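Local coordinates for hypothetical membrane spanning protein (Vibrio fischeri, PDB 4RCK) that is of unknown function but carries a magnesium-binding von Willebrand factor type A domain of the BatA type, within a predicted membrane-spanning protein, at residues 23-28 against 68-73; 53-58 against 87-92; 128-133 against 159-164. All blocks are in the same frame, centred on the assembly; numbering follows the deposited sequence.

Contact 1. Residues 23-28 against 68-73; sequences LVVDLS and LVLFGD. With MG (magnesium ion), chain C.
The Phe71 ring lies against the end of strand 23-26. One face carries the backbone of Asp26, whose CA makes a CH-pi contact 3.8 Å from the ring centroid, offset toward the rim. Val24 CG1 comes in obliquely, 3.5 Å from Phe71 CD1. The Asp26 carboxylate is the second flat group, its plane turned 39° from that of the ring. Asp26 CB sits 3.6 Å from Phe71 CZ. With chi1 at 64°, the ring swings back over the neighbouring strand. Ile106 of helix 106-118 also packs on the ring, as does Leu130 of the second subunit.

The two strands run parallel in a von Willebrand A-type sheet. Val69 N, Val25 N, Phe71 N and Leu27 N donate in turn across the strands, the first to Leu23 O at 2.7 Å. Beyond the strand the chain turns into the metal site. Asp26 OD1 accepts from Ser28 N at 2.8 Å, an Asx turn, and also from Ser28 OG. Ser28 OG binds magnesium together with Ser30, matching the Asp-x-Ser-x-Ser signature of a MIDAS site. Asp26 OD2 is held by Ser131 of the second subunit. On the face of the sheet away from Phe71, Leu70 CD1 meets Leu27 CD1, from the loop after the strand, at 3.7 Å.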
ATOM      1  N   LEU A  23     -14.360   4.274   0.480  1.00 76.51           N
ATOM      2  CA  LEU A  23     -15.792   4.147   0.255  1.00 73.92           C
ATOM      3  C   LEU A  23     -16.568   4.616   1.482  1.00 84.50           C
ATOM      4  O   LEU A  23     -16.320   4.158   2.596  1.00 96.36           O
ATOM      5  CB  LEU A  23     -16.158   2.702  -0.088  1.00 74.91           C
ATOM      6  CG  LEU A  23     -15.466   2.095  -1.310  1.00 88.62           C
ATOM      7  CD1 LEU A  23     -15.919   0.659  -1.529  1.00 86.24           C
ATOM      8  CD2 LEU A  23     -15.720   2.937  -2.553  1.00105.40           C
ATOM      9  N   VAL A  24     -17.501   5.537   1.268  1.00 88.37           N
ATOM     10  CA  VAL A  24     -18.322   6.066   2.352  1.00 80.84           C
ATOM     11  C   VAL A  24     -19.793   5.762   2.086  1.00 72.43           C
ATOM     12  O   VAL A  24     -20.368   6.257   1.117  1.00 74.18           O
ATOM     13  CB  VAL A  24     -18.126   7.582   2.520  1.00 79.95           C
ATOM     14  CG1 VAL A  24     -18.888   8.083   3.732  1.00 77.64           C
ATOM     15  CG2 VAL A  24     -16.649   7.910   2.649  1.00 85.93           C
ATOM     16  N   VAL A  25     -20.400   4.956   2.953  1.00 71.65           N
ATOM     17  CA  VAL A  25     -21.734   4.428   2.692  1.00 72.72           C
ATOM     18  C   VAL A  25     -22.772   4.783   3.762  1.00 75.87           C
ATOM     19  O   VAL A  25     -22.535   4.643   4.961  1.00 71.47           O
ATOM     20  CB  VAL A  25     -21.683   2.892   2.530  1.00 75.29           C
ATOM     21  CG1 VAL A  25     -23.076   2.285   2.622  1.00 82.59           C
ATOM     22  CG2 VAL A  25     -21.029   2.526   1.205  1.00 80.61           C
ATOM     23  N   ASP A  26     -23.926   5.249   3.291  1.00 75.99           N
ATOM     24  CA  ASP A  26     -25.072   5.601   4.122  1.00 76.48           C
ATOM     25  C   ASP A  26     -25.763   4.363   4.687  1.00 79.51           C
ATOM     26  O   ASP A  26     -26.199   3.494   3.932  1.00 80.40           O
ATOM     27  CB  ASP A  26     -26.065   6.421   3.289  1.00 80.06           C
ATOM     28  CG  ASP A  26     -27.093   7.150   4.132  1.00 75.75           C
ATOM     29  OD1 ASP A  26     -27.503   6.631   5.191  1.00 81.99           O
ATOM     30  OD2 ASP A  26     -27.502   8.255   3.720  1.00 72.99           O
ATOM     31  N   LEU A  27     -25.879   4.293   6.011  1.00 83.03           N
ATOM     32  CA  LEU A  27     -26.549   3.163   6.653  1.00 98.49           C
ATOM     33  C   LEU A  27     -27.810   3.587   7.412  1.00 99.78           C
ATOM     34  O   LEU A  27     -28.370   2.804   8.186  1.00 94.24           O
ATOM     35  CB  LEU A  27     -25.596   2.443   7.609  1.00101.23           C
ATOM     36  CG  LEU A  27     -24.613   1.437   7.008  1.00 92.65           C
ATOM     37  CD1 LEU A  27     -23.990   0.588   8.106  1.00 89.80           C
ATOM     38  CD2 LEU A  27     -25.290   0.554   5.966  1.00 95.37           C
ATOM     39  N   SER A  28     -28.259   4.819   7.180  1.00 94.81           N
ATOM     40  CA  SER A  28     -29.432   5.356   7.869  1.00 85.00           C
ATOM     41  C   SER A  28     -30.661   4.505   7.600  1.00 90.30           C
ATOM     42  O   SER A  28     -30.741   3.824   6.579  1.00107.58           O
ATOM     43  CB  SER A  28     -29.705   6.801   7.448  1.00 89.24           C
ATOM     44  OG  SER A  28     -30.257   6.865   6.145  1.00103.41           O
ATOM     45  N   LEU A  68     -13.400   1.339   4.097  1.00100.97           N
ATOM     46  CA  LEU A  68     -14.850   1.468   4.234  1.00 96.87           C
ATOM     47  C   LEU A  68     -15.278   2.336   5.419  1.00 85.63           C
ATOM     48  O   LEU A  68     -14.949   2.047   6.569  1.00 78.48           O
ATOM     49  CB  LEU A  68     -15.483   0.079   4.355  1.00 92.25           C
ATOM     50  CG  LEU A  68     -17.001  -0.005   4.531  1.00 88.72           C
ATOM     51  CD1 LEU A  68     -17.721   0.797   3.457  1.00 77.03           C
ATOM     52  CD2 LEU A  68     -17.448  -1.459   4.505  1.00 88.47           C
ATOM     53  N   VAL A  69     -16.021   3.398   5.119  1.00 70.76           N
ATOM     54  CA  VAL A  69     -16.621   4.243   6.147  1.00 71.85           C
ATOM     55  C   VAL A  69     -18.141   4.145   6.072  1.00 74.98           C
ATOM     56  O   VAL A  69     -18.727   4.300   5.003  1.00 81.99           O
ATOM     57  CB  VAL A  69     -16.198   5.721   6.002  1.00 70.92           C
ATOM     58  CG1 VAL A  69     -16.800   6.558   7.120  1.00 71.66           C
ATOM     59  CG2 VAL A  69     -14.684   5.845   5.996  1.00 76.70           C
ATOM     60  N   LEU A  70     -18.774   3.874   7.207  1.00 77.59           N
ATOM     61  CA  LEU A  70     -20.228   3.796   7.277  1.00 75.50           C
ATOM     62  C   LEU A  70     -20.748   4.963   8.103  1.00 75.74           C
ATOM     63  O   LEU A  70     -20.135   5.322   9.112  1.00 80.27           O
ATOM     64  CB  LEU A  70     -20.669   2.469   7.897  1.00 77.36           C
ATOM     65  CG  LEU A  70     -20.053   1.200   7.305  1.00 77.50           C
ATOM     66  CD1 LEU A  70     -20.317  -0.002   8.203  1.00 82.81           C
ATOM     67  CD2 LEU A  70     -20.591   0.949   5.905  1.00 77.78           C
ATOM     68  N   PHE A  71     -21.857   5.573   7.695  1.00 76.04           N
ATOM     69  CA  PHE A  71     -22.387   6.658   8.513  1.00 80.07           C
ATOM     70  C   PHE A  71     -23.896   6.625   8.733  1.00 83.79           C
ATOM     71  O   PHE A  71     -24.645   5.907   8.064  1.00 82.72           O
ATOM     72  CB  PHE A  71     -21.980   8.027   7.936  1.00 75.25           C
ATOM     73  CG  PHE A  71     -22.539   8.325   6.570  1.00 74.87           C
ATOM     74  CD1 PHE A  71     -21.954   7.795   5.435  1.00 74.15           C
ATOM     75  CD2 PHE A  71     -23.620   9.177   6.420  1.00 78.29           C
ATOM     76  CE1 PHE A  71     -22.452   8.084   4.178  1.00 70.95           C
ATOM     77  CE2 PHE A  71     -24.124   9.471   5.169  1.00 73.05           C
ATOM     78  CZ  PHE A  71     -23.541   8.923   4.044  1.00 70.06           C
ATOM     79  N   GLY A  72     -24.302   7.403   9.730  1.00 93.95           N
ATOM     80  CA  GLY A  72     -25.676   7.535  10.166  1.00 93.44           C
ATOM     81  C   GLY A  72     -25.667   8.679  11.165  1.00 88.15           C
ATOM     82  O   GLY A  72     -25.138   9.751  10.862  1.00 83.93           O
ATOM     83  N   ASP A  73     -26.243   8.463  12.346  1.00 94.12           N
ATOM     84  CA  ASP A  73     -26.190   9.460  13.414  1.00105.37           C
ATOM     85  C   ASP A  73     -24.742   9.853  13.672  1.00106.81           C
ATOM     86  O   ASP A  73     -24.419  11.032  13.811  1.00108.18           O
ATOM     87  CB  ASP A  73     -26.829   8.928  14.701  1.00123.06           C
ATOM     88  CG  ASP A  73     -28.342   8.872  14.624  1.00131.85           C
ATOM     89  OD1 ASP A  73     -28.896   9.189  13.556  1.00133.94           O
ATOM     90  OD2 ASP A  73     -28.978   8.485  15.628  1.00128.71           O
TER
HETATM   91 MG    MG C 301     -31.675   8.930   5.646  1.00 50.11          MG

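Contact 2. Residues 53-58 against 87-92; sequences VVSDFI and TVREQL
Arg89 faces Ser55 where two nearly antiparallel helix segments run side by side, at 172° between their directions and with axes 9.6 Å apart. The CA atoms of this pair are the nearest across the two segments. From Arg89, CB starts beside Ile58, 4.4 Å from its CD1. CG, held anti to the backbone N (chi1 -170°), is laid on Ser55 and comes 3.5 Å from Ser55 CB. CD passes alongside the serine hydroxyl, 4.0 Å from Ser55 OG. The chain then bends at its second and third torsions and leaves Ser55. NE makes a weak, long ion pair with Asp59, and NH2 a weak hydrogen bond to Asn86.

Two apolar pairs complete the seam. Ile58 CD1 reaches Val88 CG1 at 4.2 Å and also lies close to the backbone of Arg89. Leu92 CD2 meets Val54 CG1 at 4.0 Å, the two side chains crossing at about a right angle. These helices, 46-60 and 85-93, cover the same face of the sheet. Val54 rests on Leu23, Ile58 on Leu66 and Val88 on Leu68. Tyr212 of the second subunit also packs on Val54.

Across the two segments the grip is apolar: the arginine contributes its methylene groups, and its charged end turns to Asp59 and Asn86, both weak partners.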
ATOM      1  N   VAL A  53     -23.855  -3.972  -6.016  1.00 86.74           N
ATOM      2  CA  VAL A  53     -23.094  -3.132  -6.939  1.00 89.84           C
ATOM      3  C   VAL A  53     -21.689  -2.788  -6.438  1.00 92.04           C
ATOM      4  O   VAL A  53     -20.712  -2.938  -7.173  1.00 96.06           O
ATOM      5  CB  VAL A  53     -23.855  -1.820  -7.238  1.00 78.23           C
ATOM      6  CG1 VAL A  53     -22.921  -0.765  -7.808  1.00 77.33           C
ATOM      7  CG2 VAL A  53     -25.014  -2.089  -8.190  1.00 79.16           C
ATOM      8  N   VAL A  54     -21.588  -2.335  -5.191  1.00 77.75           N
ATOM      9  CA  VAL A  54     -20.303  -1.926  -4.629  1.00 75.54           C
ATOM     10  C   VAL A  54     -19.350  -3.115  -4.492  1.00 86.34           C
ATOM     11  O   VAL A  54     -18.154  -2.984  -4.739  1.00 98.64           O
ATOM     12  CB  VAL A  54     -20.482  -1.240  -3.257  1.00 73.89           C
ATOM     13  CG1 VAL A  54     -19.135  -0.888  -2.645  1.00 74.00           C
ATOM     14  CG2 VAL A  54     -21.335   0.010  -3.403  1.00 81.95           C
ATOM     15  N   SER A  55     -19.881  -4.275  -4.114  1.00 96.28           N
ATOM     16  CA  SER A  55     -19.072  -5.488  -4.021  1.00101.50           C
ATOM     17  C   SER A  55     -18.481  -5.860  -5.379  1.00103.93           C
ATOM     18  O   SER A  55     -17.297  -6.183  -5.478  1.00103.32           O
ATOM     19  CB  SER A  55     -19.901  -6.651  -3.469  1.00111.34           C
ATOM     20  OG  SER A  55     -19.930  -7.738  -4.374  1.00125.26           O
ATOM     21  N   ASP A  56     -19.315  -5.817  -6.414  1.00110.40           N
ATOM     22  CA  ASP A  56     -18.871  -6.052  -7.785  1.00114.49           C
ATOM     23  C   ASP A  56     -17.820  -5.027  -8.210  1.00104.39           C
ATOM     24  O   ASP A  56     -16.840  -5.363  -8.878  1.00 95.74           O
ATOM     25  CB  ASP A  56     -20.061  -6.003  -8.748  1.00120.53           C
ATOM     26  CG  ASP A  56     -20.935  -7.243  -8.669  1.00128.32           C
ATOM     27  OD1 ASP A  56     -20.704  -8.090  -7.782  1.00140.86           O
ATOM     28  OD2 ASP A  56     -21.863  -7.365  -9.496  1.00121.87           O
ATOM     29  N   PHE A  57     -18.041  -3.773  -7.821  1.00100.29           N
ATOM     30  CA  PHE A  57     -17.103  -2.683  -8.087  1.00 87.40           C
ATOM     31  C   PHE A  57     -15.726  -2.983  -7.520  1.00 82.38           C
ATOM     32  O   PHE A  57     -14.705  -2.730  -8.165  1.00 87.99           O
ATOM     33  CB  PHE A  57     -17.631  -1.375  -7.493  1.00 89.56           C
ATOM     34  CG  PHE A  57     -16.622  -0.260  -7.483  1.00 81.89           C
ATOM     35  CD1 PHE A  57     -16.429   0.519  -8.610  1.00 81.36           C
ATOM     36  CD2 PHE A  57     -15.875   0.017  -6.345  1.00 78.73           C
ATOM     37  CE1 PHE A  57     -15.507   1.544  -8.609  1.00 76.72           C
ATOM     38  CE2 PHE A  57     -14.949   1.043  -6.340  1.00 76.04           C
ATOM     39  CZ  PHE A  57     -14.768   1.806  -7.475  1.00 73.86           C
ATOM     40  N   ILE A  58     -15.730  -3.507  -6.298  1.00 81.13           N
ATOM     41  CA  ILE A  58     -14.520  -3.847  -5.562  1.00 86.77           C
ATOM     42  C   ILE A  58     -13.695  -4.902  -6.297  1.00 92.66           C
ATOM     43  O   ILE A  58     -12.472  -4.780  -6.411  1.00 91.76           O
ATOM     44  CB  ILE A  58     -14.872  -4.349  -4.144  1.00 95.13           C
ATOM     45  CG1 ILE A  58     -15.512  -3.229  -3.320  1.00 83.89           C
ATOM     46  CG2 ILE A  58     -13.657  -4.855  -3.440  1.00111.21           C
ATOM     47  CD1 ILE A  58     -15.798  -3.613  -1.882  1.00 85.51           C
ATOM     48  N   THR A  87     -11.912  -8.666   2.234  1.00124.19           N
ATOM     49  CA  THR A  87     -12.299  -8.276   3.588  1.00124.00           C
ATOM     50  C   THR A  87     -13.219  -7.054   3.569  1.00112.76           C
ATOM     51  O   THR A  87     -14.094  -6.922   4.421  1.00108.26           O
ATOM     52  CB  THR A  87     -11.064  -7.991   4.487  1.00118.93           C
ATOM     53  OG1 THR A  87     -11.464  -7.952   5.863  1.00119.19           O
ATOM     54  CG2 THR A  87     -10.391  -6.676   4.120  1.00114.07           C
ATOM     55  N   VAL A  88     -13.041  -6.177   2.585  1.00102.79           N
ATOM     56  CA  VAL A  88     -13.885  -4.993   2.476  1.00 97.61           C
ATOM     57  C   VAL A  88     -15.250  -5.393   1.937  1.00 98.87           C
ATOM     58  O   VAL A  88     -16.272  -4.800   2.286  1.00 97.23           O
ATOM     59  CB  VAL A  88     -13.268  -3.917   1.559  1.00100.56           C
ATOM     60  CG1 VAL A  88     -13.977  -2.584   1.759  1.00107.51           C
ATOM     61  CG2 VAL A  88     -11.785  -3.771   1.833  1.00103.50           C
ATOM     62  N   ARG A  89     -15.255  -6.413   1.087  1.00102.54           N
ATOM     63  CA  ARG A  89     -16.483  -6.914   0.484  1.00101.39           C
ATOM     64  C   ARG A  89     -17.338  -7.662   1.504  1.00105.07           C
ATOM     65  O   ARG A  89     -18.557  -7.499   1.543  1.00104.85           O
ATOM     66  CB  ARG A  89     -16.163  -7.833  -0.695  1.00107.33           C
ATOM     67  CG  ARG A  89     -17.376  -8.200  -1.528  1.00108.16           C
ATOM     68  CD  ARG A  89     -17.304  -9.629  -2.046  1.00123.91           C
ATOM     69  NE  ARG A  89     -16.081  -9.895  -2.799  1.00133.60           N
ATOM     70  CZ  ARG A  89     -15.208 -10.848  -2.492  1.00134.76           C
ATOM     71  NH1 ARG A  89     -15.423 -11.632  -1.444  1.00134.23           N
ATOM     72  NH2 ARG A  89     -14.123 -11.021  -3.233  1.00136.51           N
ATOM     73  N   GLU A  90     -16.688  -8.485   2.322  1.00111.58           N
ATOM     74  CA  GLU A  90     -17.377  -9.264   3.346  1.00112.49           C
ATOM     75  C   GLU A  90     -17.910  -8.375   4.460  1.00108.37           C
ATOM     76  O   GLU A  90     -19.063  -8.505   4.870  1.00106.91           O
ATOM     77  CB  GLU A  90     -16.447 -10.320   3.940  1.00119.85           C
ATOM     78  CG  GLU A  90     -15.980 -11.379   2.963  1.00133.93           C
ATOM     79  CD  GLU A  90     -14.815 -12.178   3.507  1.00148.57           C
ATOM     80  OE1 GLU A  90     -14.419 -11.931   4.666  1.00157.35           O
ATOM     81  OE2 GLU A  90     -14.291 -13.048   2.780  1.00148.22           O
ATOM     82  N   GLN A  91     -17.063  -7.474   4.949  1.00106.42           N
ATOM     83  CA  GLN A  91     -17.454  -6.566   6.021  1.00104.60           C
ATOM     84  C   GLN A  91     -18.564  -5.632   5.563  1.00102.02           C
ATOM     85  O   GLN A  91     -19.248  -5.025   6.380  1.00102.52           O
ATOM     86  CB  GLN A  91     -16.253  -5.759   6.518  1.00104.79           C
ATOM     87  CG  GLN A  91     -15.246  -6.583   7.304  1.00112.63           C
ATOM     88  CD  GLN A  91     -14.122  -5.745   7.878  1.00116.62           C
ATOM     89  OE1 GLN A  91     -14.251  -4.531   8.028  1.00117.13           O
ATOM     90  NE2 GLN A  91     -13.008  -6.393   8.200  1.00116.94           N
ATOM     91  N   LEU A  92     -18.736  -5.519   4.250  1.00 99.35           N
ATOM     92  CA  LEU A  92     -19.882  -4.822   3.689  1.00 96.30           C
ATOM     93  C   LEU A  92     -21.096  -5.739   3.708  1.00101.91           C
ATOM     94  O   LEU A  92     -22.194  -5.327   4.079  1.00118.61           O
ATOM     95  CB  LEU A  92     -19.597  -4.355   2.261  1.00 93.51           C
ATOM     96  CG  LEU A  92     -20.745  -3.590   1.599  1.00 91.34           C
ATOM     97  CD1 LEU A  92     -20.972  -2.260   2.303  1.00 89.30           C
ATOM     98  CD2 LEU A  92     -20.482  -3.384   0.115  1.00 89.06           C
TER

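Contact 3. Residues 128-133 against 159-164; sequences ILLSDG and VGIGAG
Ser131 and Val159 share the middle of this strand pair. Val159 uses both its backbone groups on the other strand. Its N donates to Leu129 O at 2.7 Å, with the donor in the carbonyl plane. Its O accepts from Ser131 N at 3.1 Å. One step on, Ile161 N donates to Ser131 O at 3.2 Å, tilted 31° from the carbonyl plane. Leu129 also bonds to the backbone of Tyr157, which carries the ladder on before residue 159. Gly160 turns its backbone the other way and pairs with Phe200 and Ala202 in the next strand.

Strand 124-131, helix 142-151 and strand 154-161 form a beta-alpha-beta crossover, as expected in the alpha-beta-alpha sandwich of a von Willebrand A domain. On one face of the sheet, Leu130 CB packs 3.7 Å from Val159 CB. Farther along, Leu130 CD1 reaches Ile161 CD1 at 4.1 Å. Tyr212 of helix 205-218 lies on Leu130, and Ile211 on Val159.

The polar ends at the strand terminus are satisfied across the subunit interface. Ser131 OG is hydrogen-bonded to Asp26 of the second subunit. Asp132 CB stays beside Ile161, 4.1 Å from its CG2, while the carboxylate leads away from strand 159-161. A chi1 of 54° places it there. Asp132 OD2 takes a hydrogen bond from Ser30 and a salt bridge from Arg46, both of the second subunit. Its side chain also lies about 3 Å from a bound magnesium. The nearby metal may ease the closeness of two like charges, Asp132 OD1 and Asp26 OD2 of the second subunit. On the other edge of strand 128-131, Ile128 and Leu129 extend the parallel sheet into that subunit.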
ATOM      1  N   ILE A 128      17.442  -1.910   3.984  1.00 64.87           N
ATOM      2  CA  ILE A 128      18.216  -3.113   4.259  1.00 67.78           C
ATOM      3  C   ILE A 128      19.389  -3.214   3.294  1.00 80.08           C
ATOM      4  O   ILE A 128      19.212  -3.491   2.109  1.00100.58           O
ATOM      5  CB  ILE A 128      17.359  -4.386   4.159  1.00 69.81           C
ATOM      6  CG1 ILE A 128      16.117  -4.260   5.043  1.00 81.09           C
ATOM      7  CG2 ILE A 128      18.178  -5.607   4.558  1.00 64.71           C
ATOM      8  CD1 ILE A 128      15.202  -5.457   4.980  1.00 87.49           C
ATOM      9  N   LEU A 129      20.587  -2.975   3.814  1.00 81.51           N
ATOM     10  CA  LEU A 129      21.804  -3.025   3.016  1.00 81.57           C
ATOM     11  C   LEU A 129      22.655  -4.229   3.385  1.00 84.37           C
ATOM     12  O   LEU A 129      22.885  -4.496   4.564  1.00 86.39           O
ATOM     13  CB  LEU A 129      22.617  -1.741   3.199  1.00 83.26           C
ATOM     14  CG  LEU A 129      24.128  -1.799   2.954  1.00 65.64           C
ATOM     15  CD1 LEU A 129      24.449  -1.624   1.479  1.00 67.03           C
ATOM     16  CD2 LEU A 129      24.850  -0.756   3.799  1.00 55.25           C
ATOM     17  N   LEU A 130      23.111  -4.959   2.372  1.00 80.14           N
ATOM     18  CA  LEU A 130      24.090  -6.016   2.590  1.00 88.66           C
ATOM     19  C   LEU A 130      25.277  -5.827   1.649  1.00 74.87           C
ATOM     20  O   LEU A 130      25.120  -5.341   0.527  1.00 84.97           O
ATOM     21  CB  LEU A 130      23.468  -7.402   2.406  1.00 77.28           C
ATOM     22  CG  LEU A 130      23.427  -7.987   0.997  1.00 66.57           C
ATOM     23  CD1 LEU A 130      23.678  -9.473   1.071  1.00 65.63           C
ATOM     24  CD2 LEU A 130      22.092  -7.701   0.339  1.00 88.62           C
ATOM     25  N   SER A 131      26.462  -6.200   2.124  1.00 51.78           N
ATOM     26  CA  SER A 131      27.702  -6.001   1.382  1.00 60.78           C
ATOM     27  C   SER A 131      28.758  -7.001   1.838  1.00 74.34           C
ATOM     28  O   SER A 131      28.740  -7.455   2.978  1.00100.83           O
ATOM     29  CB  SER A 131      28.214  -4.567   1.556  1.00 58.94           C
ATOM     30  OG  SER A 131      29.424  -4.359   0.845  1.00 64.96           O
ATOM     31  N   ASP A 132      29.664  -7.355   0.934  1.00 54.25           N
ATOM     32  CA  ASP A 132      30.766  -8.252   1.264  1.00 59.72           C
ATOM     33  C   ASP A 132      32.000  -7.412   1.526  1.00 56.37           C
ATOM     34  O   ASP A 132      33.009  -7.894   2.054  1.00 65.26           O
ATOM     35  CB  ASP A 132      31.012  -9.269   0.135  1.00 65.07           C
ATOM     36  CG  ASP A 132      31.234  -8.609  -1.232  1.00 74.92           C
ATOM     37  OD1 ASP A 132      31.487  -7.384  -1.267  1.00 77.42           O
ATOM     38  OD2 ASP A 132      31.174  -9.323  -2.264  1.00 72.40           O
ATOM     39  N   GLY A 133      31.893  -6.139   1.165  1.00 52.42           N
ATOM     40  CA  GLY A 133      33.066  -5.309   1.042  1.00 58.83           C
ATOM     41  C   GLY A 133      33.003  -3.989   1.766  1.00 63.07           C
ATOM     42  O   GLY A 133      31.938  -3.517   2.174  1.00 62.37           O
ATOM     43  N   VAL A 159      23.872  -5.786   6.740  1.00 58.42           N
ATOM     44  CA  VAL A 159      24.180  -7.213   6.765  1.00 57.50           C
ATOM     45  C   VAL A 159      25.537  -7.514   6.137  1.00 69.86           C
ATOM     46  O   VAL A 159      25.712  -7.385   4.927  1.00 59.44           O
ATOM     47  CB  VAL A 159      23.103  -8.039   6.026  1.00 46.18           C
ATOM     48  CG1 VAL A 159      23.395  -9.526   6.150  1.00 55.72           C
ATOM     49  CG2 VAL A 159      21.717  -7.718   6.566  1.00 46.63           C
ATOM     50  N   GLY A 160      26.499  -7.911   6.964  1.00 81.52           N
ATOM     51  CA  GLY A 160      27.792  -8.339   6.462  1.00 83.17           C
ATOM     52  C   GLY A 160      27.702  -9.777   5.996  1.00 70.70           C
ATOM     53  O   GLY A 160      27.098 -10.610   6.673  1.00 83.72           O
ATOM     54  N   ILE A 161      28.295 -10.077   4.845  1.00 59.45           N
ATOM     55  CA  ILE A 161      28.164 -11.409   4.265  1.00 62.53           C
ATOM     56  C   ILE A 161      29.510 -11.981   3.807  1.00 67.36           C
ATOM     57  O   ILE A 161      30.249 -11.358   3.038  1.00 80.06           O
ATOM     58  CB  ILE A 161      27.153 -11.399   3.091  1.00 64.19           C
ATOM     59  CG1 ILE A 161      26.970 -12.808   2.526  1.00 68.30           C
ATOM     60  CG2 ILE A 161      27.559 -10.403   2.010  1.00 72.43           C
ATOM     61  CD1 ILE A 161      25.843 -12.918   1.526  1.00 75.02           C
ATOM     62  N   GLY A 162      29.823 -13.174   4.303  1.00 73.92           N
ATOM     63  CA  GLY A 162      31.114 -13.793   4.070  1.00 67.88           C
ATOM     64  C   GLY A 162      31.381 -14.861   5.115  1.00 60.39           C
ATOM     65  O   GLY A 162      30.948 -14.739   6.261  1.00 70.35           O
ATOM     66  N   ALA A 163      32.100 -15.907   4.724  1.00 63.40           N
ATOM     67  CA  ALA A 163      32.356 -17.032   5.616  1.00 79.04           C
ATOM     68  C   ALA A 163      33.422 -16.711   6.658  1.00 67.06           C
ATOM     69  O   ALA A 163      33.314 -17.120   7.814  1.00 64.80           O
ATOM     70  CB  ALA A 163      32.765 -18.257   4.812  1.00 85.59           C
ATOM     71  N   GLY A 164      34.449 -15.976   6.245  1.00 64.93           N
ATOM     72  CA  GLY A 164      35.600 -15.739   7.095  1.00 73.44           C
ATOM     73  C   GLY A 164      36.614 -16.849   6.897  1.00 71.95           C
ATOM     74  O   GLY A 164      36.733 -17.389   5.796  1.00 67.73           O
TER

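How the contacts relate
Contacts 1 and 2 interlock along the chain, in the order 23-28, 53-58, 68-73, 87-92. Their centres are 14 Å apart, and they touch where Leu23 and Leu68 meet the helices over the sheet. Contact 3 comes later in the chain and on the other side of its centre, about 52 Å from contact 1 and 46 Å from contact 2 between centres. Within one chain it belongs to a separate three-stranded sheet. The second subunit brings the halves together: strand 19-26 of one copy pairs with strand 124-131 of the other. This is consistent with a domain-swapped dimer, in which each magnesium site gathers residues from both chains.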